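Local coordinates for protein aldehyde dehydrogenase 12 (Zea mays, PDB 6D97) that probably catalyses the NAD-dependent oxidation of L-glutamate gamma-semialdehyde to glutamate, the last step of proline catabolism in plants, at residues T411-L417 with P436-E442; F129-I134 with I229-M234. All blocks are in the same frame, centred on the assembly; numbering follows the deposited sequence.

Contact 1 (T411-L417 with P436-E442); sequences TAVFVPL and PFQVVTE
Thr441 OG1 donates to Val415 O at 2.6 Å, lying in the carbonyl plane of its acceptor. The torsion that sets OG1 anti to its own backbone N (chi1 -163°) turns the hydroxyl across to the chain at 411-417 just where that chain leaves its strand. A water continues the link, accepting from Leu417 N and donating to Glu442 O. Before this point five backbone hydrogen bonds form a parallel ladder, from Thr411 N-Pro436 O to Val415 N-Val440 O, using alternate residues of each chain; Thr441 OG1 takes the next carbonyl after strand 411-414 has ended. The two strands belong to the mixed seven-stranded sheet of the aldehyde dehydrogenase fold, 411-414 lying between 388-391 and 437-443. On the face of Thr411 and Val413, the Phe437 ring is met obliquely by Thr411 CG2, 3.5 Å from Phe437 CD2, and by Val413 CG2, 3.7 Å from Phe437 CZ; helix 371-382 packs on this ring too. On the face of Ala412 and Phe414, Ala412 CB touches Gln438 CG at 3.7 Å, while Gln438 OE1 is hydrogen-bonded to Gln331 NE2 and Gln438 NE2 to Tyr321 OH. The Phe414 ring reaches along the neighbouring strand, its CE1 3.7 Å from Thr441 CA.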
loop_
_atom_site.group_PDB
_atom_site.type_symbol
_atom_site.label_atom_id
_atom_site.label_comp_id
_atom_site.label_asym_id
_atom_site.label_seq_id
_atom_site.Cartn_x
_atom_site.Cartn_y
_atom_site.Cartn_z
ATOM N N THR A 411 9.461 25.306 36.146
ATOM C CA THR A 411 9.928 24.550 37.296
ATOM C C THR A 411 10.420 23.172 36.877
ATOM O O THR A 411 9.778 22.482 36.078
ATOM C CB THR A 411 8.820 24.410 38.341
ATOM O OG1 THR A 411 8.406 25.712 38.773
ATOM C CG2 THR A 411 9.313 23.605 39.540
ATOM N N ALA A 412 11.566 22.781 37.430
ATOM C CA ALA A 412 12.113 21.441 37.283
ATOM C C ALA A 412 12.564 20.953 38.649
ATOM O O ALA A 412 13.275 21.668 39.363
ATOM C CB ALA A 412 13.285 21.418 36.301
ATOM N N VAL A 413 12.157 19.740 39.011
ATOM C CA VAL A 413 12.480 19.152 40.306
ATOM C C VAL A 413 13.254 17.867 40.066
ATOM O O VAL A 413 12.786 16.980 39.341
ATOM C CB VAL A 413 11.221 18.880 41.143
ATOM C CG1 VAL A 413 11.593 18.141 42.417
ATOM C CG2 VAL A 413 10.502 20.181 41.464
ATOM N N PHE A 414 14.434 17.765 40.664
ATOM C CA PHE A 414 15.185 16.523 40.614
ATOM C C PHE A 414 14.636 15.537 41.635
ATOM O O PHE A 414 14.347 15.904 42.777
ATOM C CB PHE A 414 16.668 16.776 40.880
ATOM C CG PHE A 414 17.500 15.522 40.942
ATOM C CD1 PHE A 414 17.922 14.897 39.776
ATOM C CD2 PHE A 414 17.868 14.975 42.161
ATOM C CE1 PHE A 414 18.690 13.748 39.824
ATOM C CE2 PHE A 414 18.634 13.826 42.217
ATOM C CZ PHE A 414 19.045 13.211 41.046
ATOM N N VAL A 415 14.476 14.287 41.213
ATOM C CA VAL A 415 14.137 13.190 42.115
ATOM C C VAL A 415 15.049 12.016 41.778
ATOM O O VAL A 415 15.107 11.601 40.611
ATOM C CB VAL A 415 12.654 12.795 42.006
ATOM C CG1 VAL A 415 12.336 11.687 42.994
ATOM C CG2 VAL A 415 11.748 14.001 42.243
ATOM N N PRO A 416 15.789 11.467 42.744
ATOM C CA PRO A 416 16.683 10.342 42.438
ATOM C C PRO A 416 15.917 9.171 41.839
ATOM O O PRO A 416 14.794 8.865 42.247
ATOM C CB PRO A 416 17.286 9.988 43.803
ATOM C CG PRO A 416 17.161 11.239 44.607
ATOM C CD PRO A 416 15.883 11.885 44.151
ATOM N N LEU A 417 16.536 8.524 40.847
ATOM C CA LEU A 417 15.848 7.480 40.089
ATOM C C LEU A 417 15.374 6.348 40.991
ATOM O O LEU A 417 14.260 5.837 40.825
ATOM C CB LEU A 417 16.764 6.940 38.991
ATOM C CG LEU A 417 16.251 5.735 38.202
ATOM C CD1 LEU A 417 14.968 6.083 37.485
ATOM C CD2 LEU A 417 17.305 5.260 37.216
ATOM N N PRO A 436 3.924 24.420 33.405
ATOM C CA PRO A 436 5.385 24.459 33.155
ATOM C C PRO A 436 6.158 23.790 34.297
ATOM O O PRO A 436 6.696 24.430 35.206
ATOM C CB PRO A 436 5.667 25.961 33.063
ATOM C CG PRO A 436 4.468 26.668 33.773
ATOM C CD PRO A 436 3.449 25.612 34.129
ATOM N N PHE A 437 6.236 22.463 34.232
ATOM C CA PHE A 437 6.750 21.680 35.352
ATOM C C PHE A 437 7.250 20.347 34.820
ATOM O O PHE A 437 6.532 19.662 34.077
ATOM C CB PHE A 437 5.682 21.458 36.435
ATOM C CG PHE A 437 6.194 20.764 37.673
ATOM C CD1 PHE A 437 6.305 19.384 37.720
ATOM C CD2 PHE A 437 6.589 21.489 38.785
ATOM C CE1 PHE A 437 6.797 18.746 38.855
ATOM C CE2 PHE A 437 7.080 20.842 39.921
ATOM C CZ PHE A 437 7.184 19.479 39.946
ATOM N N GLN A 438 8.456 19.958 35.225
ATOM C CA GLN A 438 9.011 18.678 34.825
ATOM C C GLN A 438 9.815 18.093 35.979
ATOM O O GLN A 438 10.290 18.812 36.864
ATOM C CB GLN A 438 9.923 18.805 33.592
ATOM C CG GLN A 438 11.091 19.761 33.774
ATOM C CD GLN A 438 12.074 19.681 32.635
ATOM O OE1 GLN A 438 12.331 18.611 32.092
ATOM N NE2 GLN A 438 12.657 20.802 32.292
ATOM N N VAL A 439 9.994 16.776 35.941
ATOM C CA VAL A 439 10.871 16.068 36.862
ATOM C C VAL A 439 12.133 15.674 36.102
ATOM O O VAL A 439 12.066 15.219 34.953
ATOM C CB VAL A 439 10.179 14.839 37.479
ATOM C CG1 VAL A 439 11.133 14.058 38.373
ATOM C CG2 VAL A 439 8.940 15.275 38.253
ATOM N N VAL A 440 13.287 15.876 36.730
ATOM C CA VAL A 440 14.572 15.468 36.179
ATOM C C VAL A 440 15.150 14.389 37.090
ATOM O O VAL A 440 15.019 14.453 38.322
ATOM C CB VAL A 440 15.540 16.656 36.052
ATOM C CG1 VAL A 440 16.898 16.207 35.566
ATOM C CG2 VAL A 440 14.954 17.705 35.121
ATOM N N THR A 441 15.767 13.377 36.482
ATOM C CA THR A 441 16.444 12.335 37.233
ATOM C C THR A 441 17.685 11.898 36.466
ATOM O O THR A 441 17.918 12.289 35.316
ATOM C CB THR A 441 15.521 11.141 37.495
ATOM O OG1 THR A 441 16.076 10.345 38.548
ATOM C CG2 THR A 441 15.360 10.289 36.254
ATOM N N GLU A 442 18.499 11.088 37.134
ATOM C CA GLU A 442 19.771 10.635 36.592
ATOM C C GLU A 442 19.860 9.121 36.677
ATOM O O GLU A 442 19.405 8.514 37.651
ATOM C CB GLU A 442 20.950 11.271 37.337
ATOM C CG GLU A 442 22.302 10.925 36.739
ATOM C CD GLU A 442 23.455 11.294 37.649
ATOM O OE1 GLU A 442 23.959 12.431 37.540
ATOM O OE2 GLU A 442 23.852 10.444 38.476
HETATM O O HOH W 1 18.818 9.599 40.065
#

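Contact 2 (F129-I134 with I229-M234); sequences FFAKLI and IVMEQM
Phe130 pushes its ring edge-on against the backbone of the facing helix: CE1 lies 3.7 Å from Val230 O and CZ 3.7 Å from Met234 CA, both partners near the ring plane. That carbonyl already accepts the helical bond from Met234 N, so the ring meets the rim of a completed helix turn. Met234 adds a Met-aromatic contact, its SD 4.5 Å from the Phe130 centroid in an oblique approach. Within its own helix, Phe130 has Phe129 CD2 over one face, displaced toward the rim. These are two nearly antiparallel helices, 158° between their directions and 10.1 Å between the axes of the short segments. Helix 229-240 follows strand 218-223 of the five-stranded parallel Rossmann-type sheet, and helix 124-137 packs against that helix, with helix 142-157 meeting Phe130 and Ile134. An alanine in place of Phe130 is likely to open a gap beside the Val230-Met234 turn and leave the Met234 sulfur without its aromatic partner. Farther along, Leu133 packs against Ile229, Val230 and Gln233, crossing the first and last at about a right angle; with CG anti to the backbone N (chi1 -167°) its isobutyl group is carried across, and CD2 comes 3.6 Å from Gln233 CG. Ile134 CG1 meets Val230 CG1 at 4.0 Å. Gln233 folds about its CB-CG bond, bringing OE1 to the edge of the Phe129 ring, 3.8 Å from CZ, with the amide and ring planes 56° apart. OE1 of this buried glutamine accepts a hydrogen bond from Thr31 N, tying the N-terminal part of the chain to the helix pair.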
loop_
_atom_site.group_PDB
_atom_site.type_symbol
_atom_site.label_atom_id
_atom_site.label_comp_id
_atom_site.label_asym_id
_atom_site.label_seq_id
_atom_site.Cartn_x
_atom_site.Cartn_y
_atom_site.Cartn_z
ATOM N N PHE A 129 -4.437 36.954 12.013
ATOM C CA PHE A 129 -5.730 36.986 12.688
ATOM C C PHE A 129 -5.913 35.769 13.585
ATOM O O PHE A 129 -6.236 35.896 14.771
ATOM C CB PHE A 129 -6.851 37.066 11.649
ATOM C CG PHE A 129 -8.223 36.834 12.210
ATOM C CD1 PHE A 129 -8.951 37.878 12.750
ATOM C CD2 PHE A 129 -8.792 35.569 12.178
ATOM C CE1 PHE A 129 -10.217 37.670 13.263
ATOM C CE2 PHE A 129 -10.056 35.351 12.689
ATOM C CZ PHE A 129 -10.773 36.405 13.233
ATOM N N PHE A 130 -5.692 34.574 13.034
ATOM C CA PHE A 130 -5.908 33.357 13.811
ATOM C C PHE A 130 -4.851 33.191 14.896
ATOM O O PHE A 130 -5.159 32.729 15.999
ATOM C CB PHE A 130 -5.939 32.142 12.886
ATOM C CG PHE A 130 -7.299 31.863 12.313
ATOM C CD1 PHE A 130 -8.312 31.364 13.117
ATOM C CD2 PHE A 130 -7.568 32.110 10.976
ATOM C CE1 PHE A 130 -9.563 31.105 12.600
ATOM C CE2 PHE A 130 -8.817 31.848 10.450
ATOM C CZ PHE A 130 -9.817 31.349 11.264
ATOM N N ALA A 131 -3.601 33.560 14.606
ATOM C CA ALA A 131 -2.560 33.483 15.625
ATOM C C ALA A 131 -2.882 34.386 16.809
ATOM O O ALA A 131 -2.733 33.984 17.967
ATOM C CB ALA A 131 -1.207 33.852 15.022
ATOM N N LYS A 132 -3.336 35.611 16.534
ATOM C CA LYS A 132 -3.678 36.531 17.613
ATOM C C LYS A 132 -4.905 36.059 18.378
ATOM O O LYS A 132 -4.938 36.144 19.608
ATOM C CB LYS A 132 -3.912 37.934 17.058
ATOM C CG LYS A 132 -2.798 38.913 17.361
ATOM C CD LYS A 132 -2.089 39.326 16.090
ATOM C CE LYS A 132 -1.113 40.461 16.352
ATOM N NZ LYS A 132 -0.935 41.333 15.160
ATOM N N LEU A 133 -5.924 35.571 17.669
ATOM C CA LEU A 133 -7.123 35.083 18.340
ATOM C C LEU A 133 -6.806 33.896 19.240
ATOM O O LEU A 133 -7.336 33.795 20.352
ATOM C CB LEU A 133 -8.188 34.709 17.311
ATOM C CG LEU A 133 -9.594 34.488 17.863
ATOM C CD1 LEU A 133 -10.041 35.672 18.684
ATOM C CD2 LEU A 133 -10.563 34.253 16.723
ATOM N N ILE A 134 -5.951 32.984 18.770
ATOM C CA ILE A 134 -5.516 31.855 19.591
ATOM C C ILE A 134 -4.856 32.359 20.867
ATOM O O ILE A 134 -5.125 31.867 21.971
ATOM C CB ILE A 134 -4.563 30.947 18.790
ATOM C CG1 ILE A 134 -5.336 30.154 17.738
ATOM C CG2 ILE A 134 -3.789 30.013 19.713
ATOM C CD1 ILE A 134 -4.440 29.431 16.754
ATOM N N ILE A 229 -14.055 30.217 20.330
ATOM C CA ILE A 229 -14.187 31.343 19.411
ATOM C C ILE A 229 -13.341 31.116 18.170
ATOM O O ILE A 229 -13.702 31.555 17.071
ATOM C CB ILE A 229 -13.819 32.666 20.120
ATOM C CG1 ILE A 229 -14.274 33.867 19.289
ATOM C CG2 ILE A 229 -12.319 32.748 20.394
ATOM C CD1 ILE A 229 -14.317 35.175 20.071
ATOM N N VAL A 230 -12.227 30.396 18.314
ATOM C CA VAL A 230 -11.305 30.206 17.198
ATOM C C VAL A 230 -11.953 29.352 16.119
ATOM O O VAL A 230 -12.026 29.744 14.948
ATOM C CB VAL A 230 -9.988 29.583 17.689
ATOM C CG1 VAL A 230 -9.084 29.272 16.507
ATOM C CG2 VAL A 230 -9.303 30.518 18.669
ATOM N N MET A 231 -12.438 28.167 16.500
ATOM C CA MET A 231 -13.092 27.302 15.525
ATOM C C MET A 231 -14.364 27.930 14.984
ATOM O O MET A 231 -14.754 27.649 13.847
ATOM C CB MET A 231 -13.404 25.937 16.134
ATOM C CG MET A 231 -12.307 24.926 15.928
ATOM S SD MET A 231 -11.682 24.838 14.237
ATOM C CE MET A 231 -13.066 24.071 13.404
ATOM N N GLU A 232 -15.024 28.779 15.775
ATOM C CA GLU A 232 -16.195 29.484 15.269
ATOM C C GLU A 232 -15.818 30.368 14.089
ATOM O O GLU A 232 -16.490 30.363 13.051
ATOM C CB GLU A 232 -16.834 30.307 16.388
ATOM C CG GLU A 232 -18.309 30.592 16.167
ATOM C CD GLU A 232 -18.633 32.068 16.157
ATOM O OE1 GLU A 232 -19.547 32.479 16.899
ATOM O OE2 GLU A 232 -17.975 32.818 15.408
ATOM N N GLN A 233 -14.724 31.121 14.225
ATOM C CA GLN A 233 -14.216 31.914 13.109
ATOM C C GLN A 233 -13.751 31.022 11.966
ATOM O O GLN A 233 -13.962 31.345 10.792
ATOM C CB GLN A 233 -13.078 32.816 13.585
ATOM C CG GLN A 233 -13.478 33.760 14.703
ATOM C CD GLN A 233 -14.606 34.688 14.302
ATOM O OE1 GLN A 233 -14.479 35.468 13.360
ATOM N NE2 GLN A 233 -15.723 34.600 15.010
ATOM N N MET A 234 -13.119 29.892 12.288
ATOM C CA MET A 234 -12.658 28.985 11.240
ATOM C C MET A 234 -13.831 28.408 10.456
ATOM O O MET A 234 -13.747 28.235 9.234
ATOM C CB MET A 234 -11.809 27.870 11.849
ATOM C CG MET A 234 -11.188 26.951 10.817
ATOM S SD MET A 234 -10.018 27.821 9.761
ATOM C CE MET A 234 -10.066 26.771 8.316
#

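The two contacts sit in different parts of one aldehyde dehydrogenase chain, their centres 35 Å apart and their nearest atoms about 16 Å apart, so they do not touch. Contact 2 joins helices beside the NAD-binding sheet: the side chain of Val230 is about 9 Å from that of Thr196, which binds NAD, and about 13 Å from the bound cofactor. Contact 1 joins strands of the separate mixed sheet, its near end, the side chain of Pro436, about 14 Å from NAD. Both are buried within one subunit, no other chain of the assembly touches their segments, and neither supplies a residue of the cofactor pocket.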